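Long-range contacts in ABC-type metal ion transport system, periplasmic component (Vibrio vulnificus, PDB 3K2D), which binds methionine between its two lobes and, as a lipoprotein that activates Toll-like receptor 2, probably serves as the substrate-binding component of an ABC transporter: residues A[84-89]-A[196-201]; A[90-95]-A[174-179]; A[107-112]-A[167-172]. The protein carries 4 engineered substitutions. One frame throughout, in Å; residues are numbered along the deposited sequence.

Interaction 1: A[84-89]-A[196-201]; sequences TFVYPI and KESPYV
Val86 packs against Val201 where the two crossover segments between the lobes of this periplasmic-binding-protein fold run side by side. Segment 84-89 leaves strand 78-83 of one five-stranded sheet for strand 90-92 of the other, and 196-201 returns from strand 192-193 to strand 202-207, consistent with the hinge between lobes in periplasmic binding proteins. The side chain of Val86 reaches two parts of the partner segment. Its CB forks into two methyls that meet different residues. CG1, anti to the backbone N (chi1 180°), reaches the backbone of the partner loop and lies 3.6 Å from Lys196 O. CG2 turns the other way, to the methyl CG2 of Val201 at 3.8 Å, the two valine side chains crossing at about a right angle. That same Val201 methyl also lies 3.7 Å from Phe85 O, so it touches both the Phe85 carbonyl and the Val86 branch. Farther along, the ring of Pro88 rests its CG on Lys196 CA at 3.9 Å, while the lysine chain extends away from the contact.

No direct hydrogen bond joins the segments; a water links their backbones instead. Around this bridge, Tyr87 touches the bound methionine and belongs to its pocket, and Tyr200 meets Arg119 in a cation-pi contact and His63 edge-to-face. These residues bring the crossover backbone close to the ligand site. The bridging water accepts from Tyr87 N at 2.8 Å and donates to Tyr200 O, also at 2.8 Å.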
loop_
_atom_site.group_PDB
_atom_site.type_symbol
_atom_site.label_atom_id
_atom_site.label_comp_id
_atom_site.label_asym_id
_atom_site.label_seq_id
_atom_site.Cartn_x
_atom_site.Cartn_y
_atom_site.Cartn_z
ATOM N N THR A 84 -1.768 -3.262 -10.553
ATOM C CA THR A 84 -1.314 -1.899 -10.815
ATOM C C THR A 84 0.196 -1.920 -10.617
ATOM O O THR A 84 0.904 -2.546 -11.401
ATOM C CB THR A 84 -1.951 -0.843 -9.875
ATOM O OG1 THR A 84 -1.809 -1.251 -8.513
ATOM C CG2 THR A 84 -3.420 -0.650 -10.211
ATOM N N PHE A 85 0.699 -1.283 -9.566
ATOM C CA PHE A 85 2.143 -1.264 -9.349
ATOM C C PHE A 85 2.587 -1.906 -8.048
ATOM O O PHE A 85 1.783 -2.190 -7.159
ATOM C CB PHE A 85 2.673 0.171 -9.362
ATOM C CG PHE A 85 2.321 0.933 -10.591
ATOM C CD1 PHE A 85 2.814 0.542 -11.830
ATOM C CD2 PHE A 85 1.490 2.040 -10.514
ATOM C CE1 PHE A 85 2.484 1.244 -12.976
ATOM C CE2 PHE A 85 1.148 2.752 -11.652
ATOM C CZ PHE A 85 1.644 2.358 -12.889
ATOM N N VAL A 86 3.894 -2.126 -7.964
ATOM C CA VAL A 86 4.525 -2.680 -6.778
ATOM C C VAL A 86 5.181 -1.477 -6.115
ATOM O O VAL A 86 5.770 -0.640 -6.796
ATOM C CB VAL A 86 5.648 -3.670 -7.129
ATOM C CG1 VAL A 86 6.265 -4.206 -5.858
ATOM C CG2 VAL A 86 5.112 -4.786 -7.996
ATOM N N TYR A 87 5.068 -1.379 -4.800
ATOM C CA TYR A 87 5.677 -0.275 -4.084
ATOM C C TYR A 87 6.581 -0.867 -3.003
ATOM O O TYR A 87 6.206 -0.950 -1.838
ATOM C CB TYR A 87 4.598 0.613 -3.465
ATOM C CG TYR A 87 3.738 1.367 -4.469
ATOM C CD1 TYR A 87 4.229 2.477 -5.154
ATOM C CD2 TYR A 87 2.420 0.973 -4.718
ATOM C CE1 TYR A 87 3.426 3.181 -6.059
ATOM C CE2 TYR A 87 1.611 1.662 -5.616
ATOM C CZ TYR A 87 2.112 2.763 -6.281
ATOM O OH TYR A 87 1.287 3.448 -7.151
ATOM N N PRO A 88 7.781 -1.314 -3.391
ATOM C CA PRO A 88 8.718 -1.897 -2.431
ATOM C C PRO A 88 8.829 -1.044 -1.166
ATOM O O PRO A 88 9.423 0.025 -1.173
ATOM C CB PRO A 88 10.020 -1.949 -3.226
ATOM C CG PRO A 88 9.528 -2.249 -4.620
ATOM C CD PRO A 88 8.358 -1.297 -4.749
ATOM N N ILE A 89 8.259 -1.537 -0.078
ATOM C CA ILE A 89 8.268 -0.813 1.181
ATOM C C ILE A 89 9.686 -0.617 1.694
ATOM O O ILE A 89 10.566 -1.439 1.443
ATOM C CB ILE A 89 7.406 -1.554 2.243
ATOM C CG1 ILE A 89 7.019 -0.583 3.354
ATOM C CG2 ILE A 89 8.162 -2.758 2.810
ATOM C CD1 ILE A 89 5.576 -0.745 3.814
ATOM N N LYS A 196 12.014 -5.764 -5.173
ATOM C CA LYS A 196 10.974 -5.514 -6.174
ATOM C C LYS A 196 10.081 -6.733 -6.342
ATOM O O LYS A 196 8.871 -6.616 -6.457
ATOM C CB LYS A 196 11.599 -5.178 -7.533
ATOM C CG LYS A 196 12.391 -3.888 -7.577
ATOM C CD LYS A 196 12.944 -3.644 -8.977
ATOM C CE LYS A 196 13.865 -2.420 -9.027
ATOM N NZ LYS A 196 15.123 -2.598 -8.219
ATOM N N GLU A 197 10.697 -7.906 -6.381
ATOM C CA GLU A 197 9.968 -9.154 -6.527
ATOM C C GLU A 197 9.398 -9.559 -5.172
ATOM O O GLU A 197 10.140 -9.803 -4.217
ATOM C CB GLU A 197 10.904 -10.235 -7.075
ATOM C CG GLU A 197 11.250 -10.021 -8.543
ATOM C CD GLU A 197 12.408 -10.879 -9.031
ATOM O OE1 GLU A 197 12.426 -12.099 -8.744
ATOM O OE2 GLU A 197 13.298 -10.331 -9.720
ATOM N N SER A 198 8.074 -9.612 -5.096
ATOM C CA SER A 198 7.384 -9.976 -3.868
ATOM C C SER A 198 5.903 -10.144 -4.173
ATOM O O SER A 198 5.459 -9.902 -5.290
ATOM C CB SER A 198 7.579 -8.891 -2.803
ATOM O OG SER A 198 7.001 -7.662 -3.204
ATOM N N PRO A 199 5.118 -10.566 -3.183
ATOM C CA PRO A 199 3.689 -10.747 -3.428
ATOM C C PRO A 199 2.848 -9.506 -3.179
ATOM O O PRO A 199 1.627 -9.584 -3.114
ATOM C CB PRO A 199 3.340 -11.867 -2.466
ATOM C CG PRO A 199 4.200 -11.529 -1.280
ATOM C CD PRO A 199 5.522 -11.191 -1.909
ATOM N N TYR A 200 3.487 -8.352 -3.071
ATOM C CA TYR A 200 2.743 -7.136 -2.765
ATOM C C TYR A 200 2.358 -6.187 -3.899
ATOM O O TYR A 200 2.192 -4.992 -3.665
ATOM C CB TYR A 200 3.501 -6.368 -1.689
ATOM C CG TYR A 200 3.807 -7.224 -0.494
ATOM C CD1 TYR A 200 2.801 -7.604 0.390
ATOM C CD2 TYR A 200 5.098 -7.693 -0.266
ATOM C CE1 TYR A 200 3.073 -8.434 1.476
ATOM C CE2 TYR A 200 5.382 -8.516 0.806
ATOM C CZ TYR A 200 4.370 -8.883 1.677
ATOM O OH TYR A 200 4.666 -9.670 2.768
ATOM N N VAL A 201 2.193 -6.695 -5.115
ATOM C CA VAL A 201 1.805 -5.809 -6.202
ATOM C C VAL A 201 0.397 -5.318 -5.915
ATOM O O VAL A 201 -0.471 -6.103 -5.515
ATOM C CB VAL A 201 1.792 -6.523 -7.568
ATOM C CG1 VAL A 201 0.727 -7.635 -7.581
ATOM C CG2 VAL A 201 1.491 -5.517 -8.662
HETATM O O HOH W 1 3.734 -2.774 -2.800
#

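Interaction 2: A[90-95]-A[174-179]; sequences AGYSKQ and INTTYA. With MET (methionine), chain C.
Tyr92 and Ile174 meet where strand 90-92 adjoins the end of strand 171-174 and the short helix 176-179, which carries Thr177 of the methionine pocket. The two side chains cross at about a right angle, with Tyr92 CD1 4.1 Å from Ile174 CB. With CG lying beside its own backbone N (chi1 -55°), the tyrosine extends over to the helix, where Tyr92 CE1 is 3.7 Å from Ala179 CB. Ile174 O sits at the ring edge, in plane. Between the backbones, Ile174 N donates to Ala90 O at 3.2 Å.

A water shared by buried residues knits the polar groups together. It lies in the plane of the Tyr92 ring, bonded to the phenol OH at 2.9 Å, and it donates to Ile174 O at 2.7 Å. Thr176 OG1 is a further partner at 2.7 Å, and Ala90 N gives a weak bond.

At the next residue, Thr177 OG1 accepts from the amino N of the methionine at 3.3 Å; Glu17 and Tyr44 also bond to this hydroxyl and so help to fix it. The contact thus joins the sheet of strands 90-92 and 171-174 to the ligand pocket: helix 186-189 packs on Ala90, Tyr92 and Thr176, helix 162-165 lies against Ile174 and Tyr178, and Thr177 and Tyr178 reach Met13 of strand 8-13 in the other lobe.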
loop_
_atom_site.group_PDB
_atom_site.type_symbol
_atom_site.label_atom_id
_atom_site.label_comp_id
_atom_site.label_asym_id
_atom_site.label_seq_id
_atom_site.Cartn_x
_atom_site.Cartn_y
_atom_site.Cartn_z
ATOM N N ALA A 90 9.907 0.475 2.412
ATOM C CA ALA A 90 11.231 0.756 2.935
ATOM C C ALA A 90 11.215 1.201 4.381
ATOM O O ALA A 90 10.177 1.608 4.922
ATOM C CB ALA A 90 11.898 1.825 2.096
ATOM N N GLY A 91 12.384 1.111 5.005
ATOM C CA GLY A 91 12.526 1.562 6.374
ATOM C C GLY A 91 13.194 2.923 6.303
ATOM O O GLY A 91 14.204 3.076 5.621
ATOM N N TYR A 92 12.630 3.917 6.977
ATOM C CA TYR A 92 13.211 5.252 6.969
ATOM C C TYR A 92 13.696 5.647 8.359
ATOM O O TYR A 92 13.397 4.969 9.348
ATOM C CB TYR A 92 12.193 6.278 6.476
ATOM C CG TYR A 92 11.599 5.965 5.125
ATOM C CD1 TYR A 92 10.499 5.108 5.003
ATOM C CD2 TYR A 92 12.128 6.530 3.962
ATOM C CE1 TYR A 92 9.940 4.825 3.759
ATOM C CE2 TYR A 92 11.573 6.254 2.713
ATOM C CZ TYR A 92 10.478 5.400 2.623
ATOM O OH TYR A 92 9.926 5.125 1.400
ATOM N N SER A 93 14.436 6.752 8.433
ATOM C CA SER A 93 14.970 7.221 9.705
ATOM C C SER A 93 15.520 8.640 9.669
ATOM O O SER A 93 16.164 9.048 8.708
ATOM C CB SER A 93 16.083 6.283 10.171
ATOM O OG SER A 93 16.720 6.796 11.324
ATOM N N LYS A 94 15.274 9.385 10.738
ATOM C CA LYS A 94 15.776 10.747 10.847
ATOM C C LYS A 94 17.024 10.710 11.728
ATOM O O LYS A 94 17.583 11.751 12.067
ATOM C CB LYS A 94 14.719 11.660 11.485
ATOM C CG LYS A 94 13.337 11.521 10.873
ATOM C CD LYS A 94 12.787 12.832 10.279
ATOM C CE LYS A 94 12.195 13.756 11.337
ATOM N NZ LYS A 94 11.515 14.935 10.711
ATOM N N GLN A 95 17.471 9.507 12.077
ATOM C CA GLN A 95 18.626 9.341 12.953
ATOM C C GLN A 95 19.798 8.564 12.357
ATOM O O GLN A 95 20.957 8.989 12.447
ATOM C CB GLN A 95 18.182 8.638 14.237
ATOM C CG GLN A 95 16.932 9.215 14.863
ATOM C CD GLN A 95 17.136 10.628 15.355
ATOM O OE1 GLN A 95 16.208 11.269 15.843
ATOM N NE2 GLN A 95 18.359 11.122 15.232
ATOM N N ILE A 174 7.616 2.419 6.568
ATOM C CA ILE A 174 6.411 3.123 6.152
ATOM C C ILE A 174 5.975 2.780 4.738
ATOM O O ILE A 174 6.810 2.712 3.839
ATOM C CB ILE A 174 6.652 4.650 6.201
ATOM C CG1 ILE A 174 7.236 5.042 7.562
ATOM C CG2 ILE A 174 5.360 5.394 5.925
ATOM C CD1 ILE A 174 7.624 6.514 7.680
ATOM N N ASN A 175 4.671 2.565 4.549
ATOM C CA ASN A 175 4.114 2.279 3.227
ATOM C C ASN A 175 4.420 3.533 2.398
ATOM O O ASN A 175 4.319 4.652 2.909
ATOM C CB ASN A 175 2.585 2.096 3.306
ATOM C CG ASN A 175 2.169 0.889 4.135
ATOM O OD1 ASN A 175 2.203 -0.250 3.664
ATOM N ND2 ASN A 175 1.775 1.132 5.376
ATOM N N THR A 176 4.790 3.361 1.132
ATOM C CA THR A 176 5.099 4.516 0.287
ATOM C C THR A 176 3.883 5.439 0.177
ATOM O O THR A 176 4.003 6.633 -0.074
ATOM C CB THR A 176 5.554 4.065 -1.127
ATOM O OG1 THR A 176 6.772 3.315 -1.025
ATOM C CG2 THR A 176 5.782 5.264 -2.023
ATOM N N THR A 177 2.708 4.864 0.379
ATOM C CA THR A 177 1.451 5.597 0.333
ATOM C C THR A 177 1.502 6.808 1.241
ATOM O O THR A 177 0.921 7.848 0.934
ATOM C CB THR A 177 0.286 4.734 0.836
ATOM O OG1 THR A 177 0.185 3.552 0.040
ATOM C CG2 THR A 177 -1.017 5.519 0.781
ATOM N N TYR A 178 2.182 6.657 2.371
ATOM C CA TYR A 178 2.275 7.725 3.352
ATOM C C TYR A 178 3.653 8.363 3.387
ATOM O O TYR A 178 3.780 9.562 3.621
ATOM C CB TYR A 178 1.918 7.174 4.732
ATOM C CG TYR A 178 0.498 6.653 4.841
ATOM C CD1 TYR A 178 -0.574 7.526 5.001
ATOM C CD2 TYR A 178 0.229 5.283 4.767
ATOM C CE1 TYR A 178 -1.875 7.061 5.084
ATOM C CE2 TYR A 178 -1.066 4.798 4.852
ATOM C CZ TYR A 178 -2.122 5.695 5.015
ATOM O OH TYR A 178 -3.419 5.224 5.140
ATOM N N ALA A 179 4.688 7.565 3.158
ATOM C CA ALA A 179 6.046 8.083 3.167
ATOM C C ALA A 179 6.152 9.207 2.140
ATOM O O ALA A 179 6.890 10.181 2.333
ATOM C CB ALA A 179 7.024 6.977 2.835
HETATM N N MET C . 0.032 0.431 -0.991
HETATM C CA MET C . 0.628 -0.446 0.088
HETATM C C MET C . 1.985 -0.853 -0.366
HETATM O O MET C . 2.147 -1.207 -1.566
HETATM C CB MET C . -0.121 -1.742 0.328
HETATM C CG MET C . -1.487 -1.574 0.819
HETATM S SD MET C . -2.095 -3.055 1.547
HETATM C CE MET C . -3.617 -2.269 1.928
HETATM O OXT MET C . 2.907 -0.856 0.463
HETATM O O HOH W 2 7.960 3.029 1.409
#

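Interaction 3: A[107-112]-A[167-172]; sequences RIAVPN and DDVALS
Arg107 and Val169 cross at about a right angle at the start of a parallel strand pairing. The arginine CB lies 3.8 Å from Val169 CG1, and this methyl also sits over the centre of one face of the guanidinium, 4.1 Å above its plane. Bends at chi2 and chi3 (134° and 59°) fold the arginine chain back over the valine and bring NH2 to Asp168 O, with which it forms a weak hydrogen bond at 3.0 Å. The grip is on the main chain: the carboxylate of Asp168 leads away, and its charged oxygens do not touch the arginine. The other valine methyl, CG2, turns to Ala109 CB at 3.9 Å.

Beneath these side chains the backbones are joined by two stronger bonds. Ala170 N donates to Arg107 O at 3.0 Å, and Ala109 N to Leu171 O at 2.9 Å. The Leu171 carbonyl receives a CA-H...O contact from Ile108 as well. Ile108 and Leu171 lie on one face of the sheet, with CG2 of the isoleucine 4.2 Å from CD2 of the leucine. Ala109 and Ser172 lie on the other, where the alanine CB lies beside the serine OG.

Farther out, Ser165 bonds to that serine hydroxyl, and helix 162-165 packs on Ala109. On its other edge strand 107-111 pairs with strand 153-157, while helix 114-126 packs on Val110 and Pro111. Parallel strands flanked by helices in this way are characteristic of the alpha/beta lobes of periplasmic binding proteins.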
loop_
_atom_site.group_PDB
_atom_site.type_symbol
_atom_site.label_atom_id
_atom_site.label_comp_id
_atom_site.label_asym_id
_atom_site.label_seq_id
_atom_site.Cartn_x
_atom_site.Cartn_y
_atom_site.Cartn_z
ATOM N N ARG A 107 13.825 1.470 19.276
ATOM C CA ARG A 107 12.424 1.254 18.954
ATOM C C ARG A 107 12.297 1.319 17.433
ATOM O O ARG A 107 12.837 2.218 16.800
ATOM C CB ARG A 107 11.572 2.354 19.604
ATOM C CG ARG A 107 10.530 1.865 20.606
ATOM C CD ARG A 107 10.527 2.698 21.899
ATOM N NE ARG A 107 10.263 4.115 21.669
ATOM C CZ ARG A 107 9.048 4.658 21.576
ATOM N NH1 ARG A 107 7.963 3.905 21.703
ATOM N NH2 ARG A 107 8.920 5.958 21.334
ATOM N N ILE A 108 11.606 0.347 16.852
ATOM C CA ILE A 108 11.382 0.320 15.410
ATOM C C ILE A 108 9.877 0.272 15.175
ATOM O O ILE A 108 9.199 -0.662 15.609
ATOM C CB ILE A 108 12.049 -0.917 14.742
ATOM C CG1 ILE A 108 13.572 -0.760 14.772
ATOM C CG2 ILE A 108 11.545 -1.077 13.321
ATOM C CD1 ILE A 108 14.329 -1.838 14.034
ATOM N N ALA A 109 9.357 1.287 14.497
ATOM C CA ALA A 109 7.926 1.354 14.219
ATOM C C ALA A 109 7.553 0.638 12.914
ATOM O O ALA A 109 8.274 0.726 11.919
ATOM C CB ALA A 109 7.478 2.808 14.170
ATOM N N VAL A 110 6.422 -0.071 12.940
ATOM C CA VAL A 110 5.909 -0.817 11.784
ATOM C C VAL A 110 4.376 -0.739 11.757
ATOM O O VAL A 110 3.743 -0.403 12.756
ATOM C CB VAL A 110 6.300 -2.332 11.850
ATOM C CG1 VAL A 110 7.794 -2.489 12.093
ATOM C CG2 VAL A 110 5.517 -3.035 12.950
ATOM N N PRO A 111 3.761 -1.021 10.598
ATOM C CA PRO A 111 2.297 -0.972 10.527
ATOM C C PRO A 111 1.696 -2.106 11.356
ATOM O O PRO A 111 2.361 -3.109 11.610
ATOM C CB PRO A 111 2.013 -1.099 9.037
ATOM C CG PRO A 111 3.232 -1.775 8.500
ATOM C CD PRO A 111 4.347 -1.136 9.255
ATOM N N ASN A 112 0.446 -1.947 11.787
ATOM C CA ASN A 112 -0.180 -2.959 12.627
ATOM C C ASN A 112 -1.196 -3.902 11.994
ATOM O O ASN A 112 -1.594 -4.880 12.626
ATOM C CB ASN A 112 -0.803 -2.308 13.864
ATOM C CG ASN A 112 -1.805 -1.239 13.519
ATOM O OD1 ASN A 112 -2.184 -1.072 12.363
ATOM N ND2 ASN A 112 -2.250 -0.508 14.532
ATOM N N ASP A 167 9.677 10.747 14.407
ATOM C CA ASP A 167 10.135 11.671 15.442
ATOM C C ASP A 167 10.193 11.048 16.830
ATOM O O ASP A 167 10.631 11.688 17.777
ATOM C CB ASP A 167 9.223 12.903 15.493
ATOM C CG ASP A 167 9.296 13.751 14.220
ATOM O OD1 ASP A 167 10.398 14.239 13.867
ATOM O OD2 ASP A 167 8.240 13.940 13.574
ATOM N N ASP A 168 9.768 9.796 16.949
ATOM C CA ASP A 168 9.738 9.130 18.244
ATOM C C ASP A 168 10.513 7.830 18.328
ATOM O O ASP A 168 10.802 7.353 19.425
ATOM C CB ASP A 168 8.290 8.868 18.636
ATOM C CG ASP A 168 7.438 10.108 18.530
ATOM O OD1 ASP A 168 7.649 11.043 19.331
ATOM O OD2 ASP A 168 6.566 10.157 17.635
ATOM N N VAL A 169 10.845 7.246 17.183
ATOM C CA VAL A 169 11.582 5.994 17.181
ATOM C C VAL A 169 12.863 6.111 16.388
ATOM O O VAL A 169 13.097 7.116 15.720
ATOM C CB VAL A 169 10.738 4.851 16.593
ATOM C CG1 VAL A 169 9.466 4.684 17.406
ATOM C CG2 VAL A 169 10.418 5.141 15.134
ATOM N N ALA A 170 13.691 5.077 16.457
ATOM C CA ALA A 170 14.957 5.083 15.744
ATOM C C ALA A 170 14.770 4.869 14.248
ATOM O O ALA A 170 15.542 5.385 13.431
ATOM C CB ALA A 170 15.871 4.009 16.308
ATOM N N LEU A 171 13.736 4.121 13.884
ATOM C CA LEU A 171 13.497 3.826 12.480
ATOM C C LEU A 171 12.084 3.282 12.258
ATOM O O LEU A 171 11.553 2.554 13.091
ATOM C CB LEU A 171 14.565 2.826 12.012
ATOM C CG LEU A 171 14.608 2.328 10.568
ATOM C CD1 LEU A 171 16.048 2.017 10.196
ATOM C CD2 LEU A 171 13.712 1.096 10.408
ATOM N N SER A 172 11.482 3.641 11.130
ATOM C CA SER A 172 10.127 3.204 10.816
ATOM C C SER A 172 9.966 2.690 9.400
ATOM O O SER A 172 10.447 3.297 8.449
ATOM C CB SER A 172 9.139 4.356 10.997
ATOM O OG SER A 172 9.224 4.926 12.286
#

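How the interactions relate
From the N terminus the chain builds most of the first lobe, then enters the second through 84-89, which interaction 1 later pairs with the returning segment 196-201. That contact closes the longest loop, and the others nest within it: interaction 2 closes 90-95 onto 174-179, and inside this interaction 3 closes 107-112 onto 167-172. None cross. Interactions 2 and 3 share one sheet, in which strand 171-174 lies between strands 107-111 and 90-92; Tyr92 N probably bonds to Ser172 O, 2.7 Å away. Interactions 1 and 2 touch through Ile89, which packs on Ile174 and Asn175, linking the hinge to the second lobe.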